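Side-chain contacts in RagB/SusD family nutrient uptake outer membrane protein (Bacteroides thetaiotaomicron, PDB 7KV2), which probably binds beta-glucans at the outer-membrane surface of a gut bacterium, as a SusD-family surface glycan-binding protein that serves nutrient uptake: residues Ala78-Val83 and Glu452-Phe457; Asn123-Tyr128 and Ala145-Leu150; Val158-Gly163 and Arg463-Ile468. One frame throughout, in Å; residues are numbered along the deposited sequence.

Interaction 1 (Ala78-Val83 and Glu452-Phe457)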
# COMPACT_ATOMS: atom_id res chain seq x y z
N ALA A 78 -12.91 2.79 -1.17
CA ALA A 78 -13.32 2.23 -2.48
C ALA A 78 -14.54 1.32 -2.31
O ALA A 78 -15.42 1.59 -1.45
CB ALA A 78 -12.14 1.54 -3.12
N ASP A 79 -14.59 0.19 -3.03
CA ASP A 79 -15.82 -0.61 -3.25
C ASP A 79 -15.56 -2.10 -2.96
O ASP A 79 -16.34 -2.93 -3.47
CB ASP A 79 -16.37 -0.37 -4.66
CG ASP A 79 -15.40 -0.66 -5.78
OD1 ASP A 79 -14.18 -0.53 -5.57
OD2 ASP A 79 -15.88 -0.91 -6.92
N ASP A 80 -14.54 -2.44 -2.17
CA ASP A 80 -14.12 -3.88 -2.07
C ASP A 80 -14.26 -4.43 -0.65
O ASP A 80 -14.54 -5.65 -0.51
CB ASP A 80 -12.67 -4.05 -2.52
CG ASP A 80 -12.47 -3.84 -4.00
OD1 ASP A 80 -13.44 -4.03 -4.76
OD2 ASP A 80 -11.37 -3.42 -4.37
N LEU A 81 -14.06 -3.58 0.35
CA LEU A 81 -14.05 -3.94 1.78
C LEU A 81 -15.11 -3.13 2.50
O LEU A 81 -15.43 -1.98 2.01
CB LEU A 81 -12.68 -3.63 2.39
CG LEU A 81 -11.45 -4.15 1.66
CD1 LEU A 81 -10.19 -3.68 2.39
CD2 LEU A 81 -11.46 -5.67 1.59
N TRP A 82 -15.52 -3.58 3.66
CA TRP A 82 -16.20 -2.72 4.65
C TRP A 82 -15.14 -2.19 5.64
O TRP A 82 -13.90 -2.34 5.41
CB TRP A 82 -17.34 -3.48 5.31
CG TRP A 82 -18.42 -3.90 4.36
CD1 TRP A 82 -18.87 -5.18 4.17
CD2 TRP A 82 -19.21 -3.07 3.48
NE1 TRP A 82 -19.87 -5.21 3.23
CE2 TRP A 82 -20.13 -3.91 2.83
CE3 TRP A 82 -19.30 -1.68 3.25
CZ2 TRP A 82 -21.05 -3.43 1.89
CZ3 TRP A 82 -20.24 -1.20 2.36
CH2 TRP A 82 -21.07 -2.07 1.65
N VAL A 83 -15.59 -1.53 6.71
CA VAL A 83 -14.67 -0.92 7.70
C VAL A 83 -14.62 -1.79 8.94
O VAL A 83 -13.51 -2.08 9.42
CB VAL A 83 -15.07 0.54 7.99
CG1 VAL A 83 -14.11 1.14 9.00
CG2 VAL A 83 -15.10 1.37 6.71
N GLU A 452 -9.24 -5.39 -14.58
CA GLU A 452 -8.25 -6.43 -14.24
C GLU A 452 -7.47 -5.96 -13.01
O GLU A 452 -7.24 -6.78 -12.14
CB GLU A 452 -7.29 -6.74 -15.39
CG GLU A 452 -6.51 -8.02 -15.19
CD GLU A 452 -7.35 -9.28 -15.34
OE1 GLU A 452 -8.38 -9.22 -16.08
OE2 GLU A 452 -7.02 -10.26 -14.64
N ARG A 453 -7.12 -4.68 -12.91
CA ARG A 453 -6.50 -4.11 -11.70
C ARG A 453 -7.40 -4.38 -10.49
O ARG A 453 -6.90 -4.75 -9.42
CB ARG A 453 -6.23 -2.62 -11.85
CG ARG A 453 -5.25 -2.26 -12.95
CD ARG A 453 -5.10 -0.75 -13.09
NE ARG A 453 -4.37 -0.20 -11.95
CZ ARG A 453 -3.05 -0.11 -11.81
NH1 ARG A 453 -2.21 -0.37 -12.81
NH2 ARG A 453 -2.58 0.32 -10.66
N HIS A 454 -8.70 -4.14 -10.65
CA HIS A 454 -9.72 -4.28 -9.60
C HIS A 454 -9.68 -5.73 -9.06
O HIS A 454 -9.71 -5.92 -7.85
CB HIS A 454 -11.10 -3.91 -10.18
CG HIS A 454 -12.17 -3.84 -9.16
ND1 HIS A 454 -13.50 -3.83 -9.49
CD2 HIS A 454 -12.10 -3.74 -7.81
CE1 HIS A 454 -14.22 -3.72 -8.40
NE2 HIS A 454 -13.38 -3.69 -7.34
N LEU A 455 -9.64 -6.70 -9.97
CA LEU A 455 -9.60 -8.15 -9.64
C LEU A 455 -8.26 -8.49 -8.97
O LEU A 455 -8.25 -9.34 -8.07
CB LEU A 455 -9.78 -8.94 -10.94
CG LEU A 455 -11.15 -8.85 -11.63
CD1 LEU A 455 -11.14 -9.59 -12.96
CD2 LEU A 455 -12.24 -9.45 -10.76
N GLU A 456 -7.18 -7.84 -9.40
CA GLU A 456 -5.77 -8.19 -9.08
C GLU A 456 -5.32 -7.68 -7.70
O GLU A 456 -4.51 -8.36 -7.04
CB GLU A 456 -4.87 -7.63 -10.19
CG GLU A 456 -3.43 -8.02 -10.07
CD GLU A 456 -3.05 -9.49 -10.20
OE1 GLU A 456 -3.90 -10.29 -10.67
OE2 GLU A 456 -1.90 -9.82 -9.80
N PHE A 457 -5.79 -6.52 -7.27
CA PHE A 457 -5.17 -5.76 -6.15
C PHE A 457 -6.14 -5.45 -5.01
O PHE A 457 -5.90 -4.50 -4.30
CB PHE A 457 -4.59 -4.44 -6.69
CG PHE A 457 -3.54 -4.60 -7.77
CD1 PHE A 457 -2.37 -5.29 -7.51
CD2 PHE A 457 -3.75 -4.10 -9.05
CE1 PHE A 457 -1.42 -5.46 -8.49
CE2 PHE A 457 -2.79 -4.26 -10.04
CZ PHE A 457 -1.63 -4.94 -9.75
O HOH W 1 -9.21 -3.84 -5.96

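Interaction 2 (Asn123-Tyr128 and Ala145-Leu150)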
# COMPACT_ATOMS: atom_id res chain seq x y z
N ASN A 123 16.00 14.28 4.42
CA ASN A 123 16.63 15.63 4.42
C ASN A 123 17.91 15.61 5.27
O ASN A 123 18.93 16.24 4.84
CB ASN A 123 15.60 16.68 4.85
CG ASN A 123 14.56 16.94 3.78
OD1 ASN A 123 14.75 16.56 2.62
ND2 ASN A 123 13.51 17.65 4.16
N ASP A 124 17.89 14.95 6.43
CA ASP A 124 19.06 14.81 7.35
C ASP A 124 20.24 14.23 6.58
O ASP A 124 21.35 14.77 6.71
CB ASP A 124 18.81 13.89 8.54
CG ASP A 124 17.91 14.45 9.63
OD1 ASP A 124 17.72 15.68 9.68
OD2 ASP A 124 17.42 13.65 10.42
N VAL A 125 20.02 13.17 5.81
CA VAL A 125 21.11 12.51 5.03
C VAL A 125 21.70 13.48 4.00
O VAL A 125 22.95 13.49 3.84
CB VAL A 125 20.65 11.18 4.41
CG1 VAL A 125 21.62 10.69 3.35
CG2 VAL A 125 20.46 10.13 5.50
N ILE A 126 20.87 14.24 3.29
CA ILE A 126 21.37 15.21 2.27
C ILE A 126 22.22 16.27 3.00
O ILE A 126 23.26 16.69 2.44
CB ILE A 126 20.22 15.86 1.48
CG1 ILE A 126 19.40 14.81 0.71
CG2 ILE A 126 20.73 16.96 0.55
CD1 ILE A 126 20.23 13.90 -0.18
N THR A 127 21.79 16.70 4.18
CA THR A 127 22.49 17.71 5.01
C THR A 127 23.84 17.11 5.42
O THR A 127 24.88 17.69 5.06
CB THR A 127 21.62 18.19 6.19
OG1 THR A 127 20.52 18.91 5.64
CG2 THR A 127 22.34 19.08 7.17
N TYR A 128 23.84 15.93 6.02
CA TYR A 128 25.09 15.23 6.41
C TYR A 128 26.08 15.12 5.24
O TYR A 128 27.27 15.33 5.50
CB TYR A 128 24.80 13.84 6.96
CG TYR A 128 23.89 13.86 8.16
CD1 TYR A 128 23.71 15.01 8.91
CD2 TYR A 128 23.23 12.71 8.54
CE1 TYR A 128 22.89 15.00 10.03
CE2 TYR A 128 22.41 12.68 9.65
CZ TYR A 128 22.23 13.83 10.38
OH TYR A 128 21.44 13.76 11.48
N ALA A 145 20.60 8.70 -4.09
CA ALA A 145 19.56 7.98 -4.87
C ALA A 145 18.55 7.36 -3.89
O ALA A 145 17.35 7.50 -4.14
CB ALA A 145 20.18 6.95 -5.77
N GLN A 146 18.99 6.73 -2.81
CA GLN A 146 18.05 6.05 -1.87
C GLN A 146 17.17 7.07 -1.16
O GLN A 146 15.91 6.91 -1.13
CB GLN A 146 18.80 5.20 -0.85
CG GLN A 146 19.63 4.07 -1.47
CD GLN A 146 20.44 3.38 -0.40
OE1 GLN A 146 19.89 2.67 0.44
NE2 GLN A 146 21.75 3.61 -0.39
N VAL A 147 17.78 8.10 -0.56
CA VAL A 147 16.98 9.03 0.28
C VAL A 147 16.16 9.98 -0.59
O VAL A 147 15.10 10.32 -0.12
CB VAL A 147 17.82 9.77 1.35
CG1 VAL A 147 18.55 8.77 2.23
CG2 VAL A 147 18.78 10.79 0.74
N ILE A 148 16.55 10.37 -1.81
CA ILE A 148 15.65 11.21 -2.64
C ILE A 148 14.44 10.37 -3.09
O ILE A 148 13.31 10.86 -3.11
CB ILE A 148 16.39 11.85 -3.83
CG1 ILE A 148 17.53 12.77 -3.37
CG2 ILE A 148 15.39 12.57 -4.71
CD1 ILE A 148 18.43 13.22 -4.53
N ALA A 149 14.66 9.10 -3.42
CA ALA A 149 13.57 8.20 -3.86
C ALA A 149 12.64 7.95 -2.67
O ALA A 149 11.42 8.05 -2.87
CB ALA A 149 14.14 6.91 -4.40
N LEU A 150 13.18 7.65 -1.49
CA LEU A 150 12.36 7.51 -0.25
C LEU A 150 11.60 8.81 -0.00
O LEU A 150 10.43 8.76 0.42
CB LEU A 150 13.22 7.14 0.94
CG LEU A 150 13.72 5.69 0.98
CD1 LEU A 150 14.76 5.55 2.08
CD2 LEU A 150 12.58 4.69 1.21

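Interaction 3 (Val158-Gly163 and Arg463-Ile468)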
# COMPACT_ATOMS: atom_id res chain seq x y z
N VAL A 158 1.36 11.68 1.46
CA VAL A 158 0.58 12.91 1.79
C VAL A 158 0.02 13.57 0.54
O VAL A 158 -1.08 14.13 0.65
CB VAL A 158 1.36 13.89 2.69
CG1 VAL A 158 1.35 13.43 4.14
CG2 VAL A 158 2.78 14.13 2.22
N TRP A 159 0.69 13.48 -0.60
CA TRP A 159 0.20 14.01 -1.89
C TRP A 159 -1.14 13.34 -2.24
O TRP A 159 -2.15 14.04 -2.55
CB TRP A 159 1.24 13.82 -2.98
CG TRP A 159 0.86 14.26 -4.36
CD1 TRP A 159 0.56 15.53 -4.76
CD2 TRP A 159 0.76 13.43 -5.53
NE1 TRP A 159 0.29 15.55 -6.10
CE2 TRP A 159 0.37 14.27 -6.59
CE3 TRP A 159 0.91 12.06 -5.78
CZ2 TRP A 159 0.18 13.78 -7.88
CZ3 TRP A 159 0.73 11.57 -7.05
CH2 TRP A 159 0.40 12.43 -8.10
N LYS A 160 -1.17 12.00 -2.18
CA LYS A 160 -2.40 11.27 -2.54
C LYS A 160 -3.51 11.57 -1.54
O LYS A 160 -4.62 11.80 -2.01
CB LYS A 160 -2.14 9.75 -2.68
CG LYS A 160 -1.51 9.42 -4.02
CD LYS A 160 -1.63 7.97 -4.38
CE LYS A 160 -1.43 7.76 -5.85
NZ LYS A 160 -1.63 6.33 -6.19
N PHE A 161 -3.28 11.45 -0.24
CA PHE A 161 -4.38 11.50 0.75
C PHE A 161 -4.82 12.96 0.96
O PHE A 161 -6.01 13.14 1.15
CB PHE A 161 -4.03 10.85 2.08
CG PHE A 161 -4.09 9.32 2.02
CD1 PHE A 161 -5.29 8.64 2.21
CD2 PHE A 161 -2.94 8.58 1.82
CE1 PHE A 161 -5.35 7.25 2.14
CE2 PHE A 161 -2.98 7.18 1.78
CZ PHE A 161 -4.18 6.52 1.95
N TRP A 162 -3.90 13.92 0.95
CA TRP A 162 -4.26 15.32 1.33
C TRP A 162 -3.98 16.35 0.21
O TRP A 162 -4.64 17.42 0.26
CB TRP A 162 -3.54 15.70 2.61
CG TRP A 162 -4.08 15.08 3.85
CD1 TRP A 162 -5.18 15.48 4.55
CD2 TRP A 162 -3.54 13.95 4.55
NE1 TRP A 162 -5.34 14.69 5.65
CE2 TRP A 162 -4.35 13.74 5.68
CE3 TRP A 162 -2.46 13.08 4.31
CZ2 TRP A 162 -4.09 12.74 6.61
CZ3 TRP A 162 -2.18 12.12 5.25
CH2 TRP A 162 -3.01 11.91 6.35
N GLY A 163 -3.04 16.09 -0.70
CA GLY A 163 -2.83 16.85 -1.95
C GLY A 163 -2.02 18.13 -1.74
O GLY A 163 -0.87 18.20 -2.22
N ARG A 463 -7.15 0.52 -5.61
CA ARG A 463 -8.48 0.69 -6.26
C ARG A 463 -8.98 2.15 -6.14
O ARG A 463 -9.53 2.69 -7.13
CB ARG A 463 -9.46 -0.32 -5.63
CG ARG A 463 -10.91 -0.18 -6.10
CD ARG A 463 -11.06 -0.41 -7.61
NE ARG A 463 -12.49 -0.52 -7.91
CZ ARG A 463 -13.01 -0.49 -9.14
NH1 ARG A 463 -12.25 -0.33 -10.20
NH2 ARG A 463 -14.31 -0.61 -9.29
N TYR A 464 -8.86 2.74 -4.96
CA TYR A 464 -9.40 4.10 -4.74
C TYR A 464 -8.71 5.05 -5.71
O TYR A 464 -9.43 5.78 -6.42
CB TYR A 464 -9.20 4.55 -3.31
CG TYR A 464 -9.88 5.87 -2.95
CD1 TYR A 464 -11.22 6.09 -3.24
CD2 TYR A 464 -9.16 6.89 -2.36
CE1 TYR A 464 -11.85 7.26 -2.85
CE2 TYR A 464 -9.77 8.09 -2.00
CZ TYR A 464 -11.12 8.27 -2.25
OH TYR A 464 -11.75 9.43 -1.87
N TRP A 465 -7.38 4.99 -5.78
CA TRP A 465 -6.59 5.87 -6.69
C TRP A 465 -6.95 5.57 -8.15
O TRP A 465 -7.04 6.54 -8.94
CB TRP A 465 -5.09 5.79 -6.40
CG TRP A 465 -4.80 5.89 -4.94
CD1 TRP A 465 -4.22 4.91 -4.17
CD2 TRP A 465 -5.24 6.90 -4.03
NE1 TRP A 465 -4.22 5.27 -2.85
CE2 TRP A 465 -4.80 6.51 -2.74
CE3 TRP A 465 -5.85 8.16 -4.18
CZ2 TRP A 465 -5.01 7.30 -1.62
CZ3 TRP A 465 -6.07 8.93 -3.07
CH2 TRP A 465 -5.66 8.51 -1.81
N ASP A 466 -7.14 4.29 -8.53
CA ASP A 466 -7.52 3.93 -9.92
C ASP A 466 -8.90 4.56 -10.27
O ASP A 466 -9.05 5.09 -11.39
CB ASP A 466 -7.46 2.41 -10.16
CG ASP A 466 -6.05 1.84 -10.13
OD1 ASP A 466 -5.08 2.62 -10.36
OD2 ASP A 466 -5.93 0.62 -9.84
N LEU A 467 -9.87 4.48 -9.37
CA LEU A 467 -11.22 5.06 -9.61
C LEU A 467 -11.10 6.56 -9.82
O LEU A 467 -11.74 7.08 -10.78
CB LEU A 467 -12.15 4.78 -8.42
CG LEU A 467 -12.66 3.35 -8.36
CD1 LEU A 467 -13.34 3.07 -7.05
CD2 LEU A 467 -13.54 3.03 -9.59
N ILE A 468 -10.33 7.23 -8.99
CA ILE A 468 -10.26 8.72 -9.03
C ILE A 468 -9.58 9.09 -10.36
O ILE A 468 -10.15 9.91 -11.07
CB ILE A 468 -9.56 9.32 -7.81
CG1 ILE A 468 -10.40 9.15 -6.54
CG2 ILE A 468 -9.23 10.78 -8.08
CD1 ILE A 468 -9.72 9.57 -5.28

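Interaction 1 (Ala78-Val83 and Glu452-Phe457)
Asp80 OD1 is gripped by two groups: His454 NE2 donates a hydrogen bond to it at 2.6 Å, and Arg331 forms a salt bridge with the same oxygen. The histidine bond is short and moderately bent, with an N-H...O angle of 152°. It lands on the syn lone pair of OD1, the side of the other carboxylate oxygen, and OD1 lies close to the imidazole plane. Carboxylate and ring are nearly coplanar, 22° apart, a geometry that suits a histidine-carboxylate pair. Asp80 fits here because a second oxygen remains for another task: Asp80 OD2 accepts from a water at 2.7 Å, and this water also donates to the carbonyl O of His454, 2.9 Å away. Side chain and backbone of one histidine are thus both tied to one carboxylate. In His454, CG stands anti to the backbone N (chi1 -172°), which carries the ring off the helix and brings NE2 to the loop.

The pairing joins the irregular loop between helices 70-75 and 92-98 to the C-terminal end of helix 446-456, so that N-terminal and C-terminal portions of this SusD-family chain, more than 360 residues apart in sequence, are fastened together inside the protein. Asp79 approaches the same ring from another direction. Its OD2 comes to 3.6 Å from His454 CE1, obliquely and without a hydrogen bond to the ring, while the salt bridge of that oxygen goes to Arg463. Two acidic groups beside one imidazole would be expected to favour its protonated form, although the nearby arginines should offset part of that pull. The helix itself ends at this point, with Phe457 the first residue to depart from helical backbone angles. On the loop side, Thr328 gives its hydroxyl in a hydrogen bond with the carbonyl of Asp80.

Interaction 2 (Asn123-Tyr128 and Ala145-Leu150)
Val147 pushes its two methyl groups into the hollow between Val125 and Ile126 on the neighbouring helix. Val147 CG1 rests against the first of these, 3.8 Å from Val125 CG1 and almost as near to Val125 CB, while Val147 CG2 turns to the second and meets Ile126 CD1 at 3.6 Å. The branching at CB is what makes valine apt here: CG1 of Val147 packs on Val125, while its CG2 touches Val125 as well as Ile126. Ile126 does not point straight at the partner helix, but with CG1 beside the backbone N (chi1 -61°) and a further bend at chi2, its terminal CD1 is brought round to it. Ile126 CD1 also lies 4.3 Å from Ile148 CG1, and so bridges two consecutive positions of the partner helix. Val125 also packs on Ala49 and Val50 of helix 43-53, whereas Ile148 touches Ser193 and Val197 of helix 183-200. The two segments run roughly antiparallel, at 148°, with their axes 9.5 Å apart. Apolar packing of this kind between successive helices 110-130 and 137-162 is that of a helical hairpin, consistent with the tetratricopeptide-repeat-like helical framework of SusD-family proteins.

Interaction 3 (Val158-Gly163 and Arg463-Ile468)
Trp465 reaches across from helix 463-469 and sets its indole against Lys160, which covers a face, and Phe161, which meets an edge, near the end of helix 137-162. The contact joins a long helix of the TPR-like N-terminal region of this SusD-family protein to a short helix of its C-terminal region, and all three residues that touch are buried.

Lys160 can be followed outward from its backbone. Lys160 CB sits 3.8 Å from Trp465 CH2, at the far rim of the six-membered ring. Because the chain is extended beyond CG, it runs across the indole: Lys160 CD lies over the face of the five-membered ring of Trp465, 3.7 Å from its centroid and only 8° off the normal, a true CH-pi contact. CE continues past the pyrrole side toward Trp465 CG. At the tip, Lys160 NZ comes to 3.4 Å from Trp465 CG, near the point where the indole joins its own CB, and there the ammonium finds its salt-bridge partner in Glu226. Lysine suits the site because its long aliphatic stem can cover an aromatic face while the charge is carried on to an acid.

The opposite face of the indole is met by Tyr464 CD2, so the ring is held between its own neighbour in sequence and the lysine stem. Phe161 completes the setting by turning a face to the edge of Trp465 in a T-shaped pair: the six-membered ring of Trp465 and the phenyl ring have centroids 5.1 Å apart, and their planes stand at 89°. A flat, wide indole is well fitted to offer both a face and an edge. The atom aimed at the phenyl is Trp465 CZ2, poised over the centre of that ring and 3.7 Å from Phe161 CZ.

Overall arrangement
Interactions 1 and 3 form one continuous region, their centres 14 Å apart. Successive helices 446-456 and 463-469 each supply one side of a contact, and two salt bridges join the pair: Arg453 NE to Asp466 OD2 at 2.7 Å and Asp79 OD2 to Arg463 NH2 at 2.9 Å. Both contacts unite N-terminal and C-terminal parts of the chain. Interaction 2 lies apart, about 34 Å from interaction 1 between centres and on the opposite side of the chain's centre, yet helix 137-162 links it to interaction 3, 25 Å away. None of the three contacts includes a residue of the sodium site formed by Ile248, Ser250, Tyr253 and Tyr405.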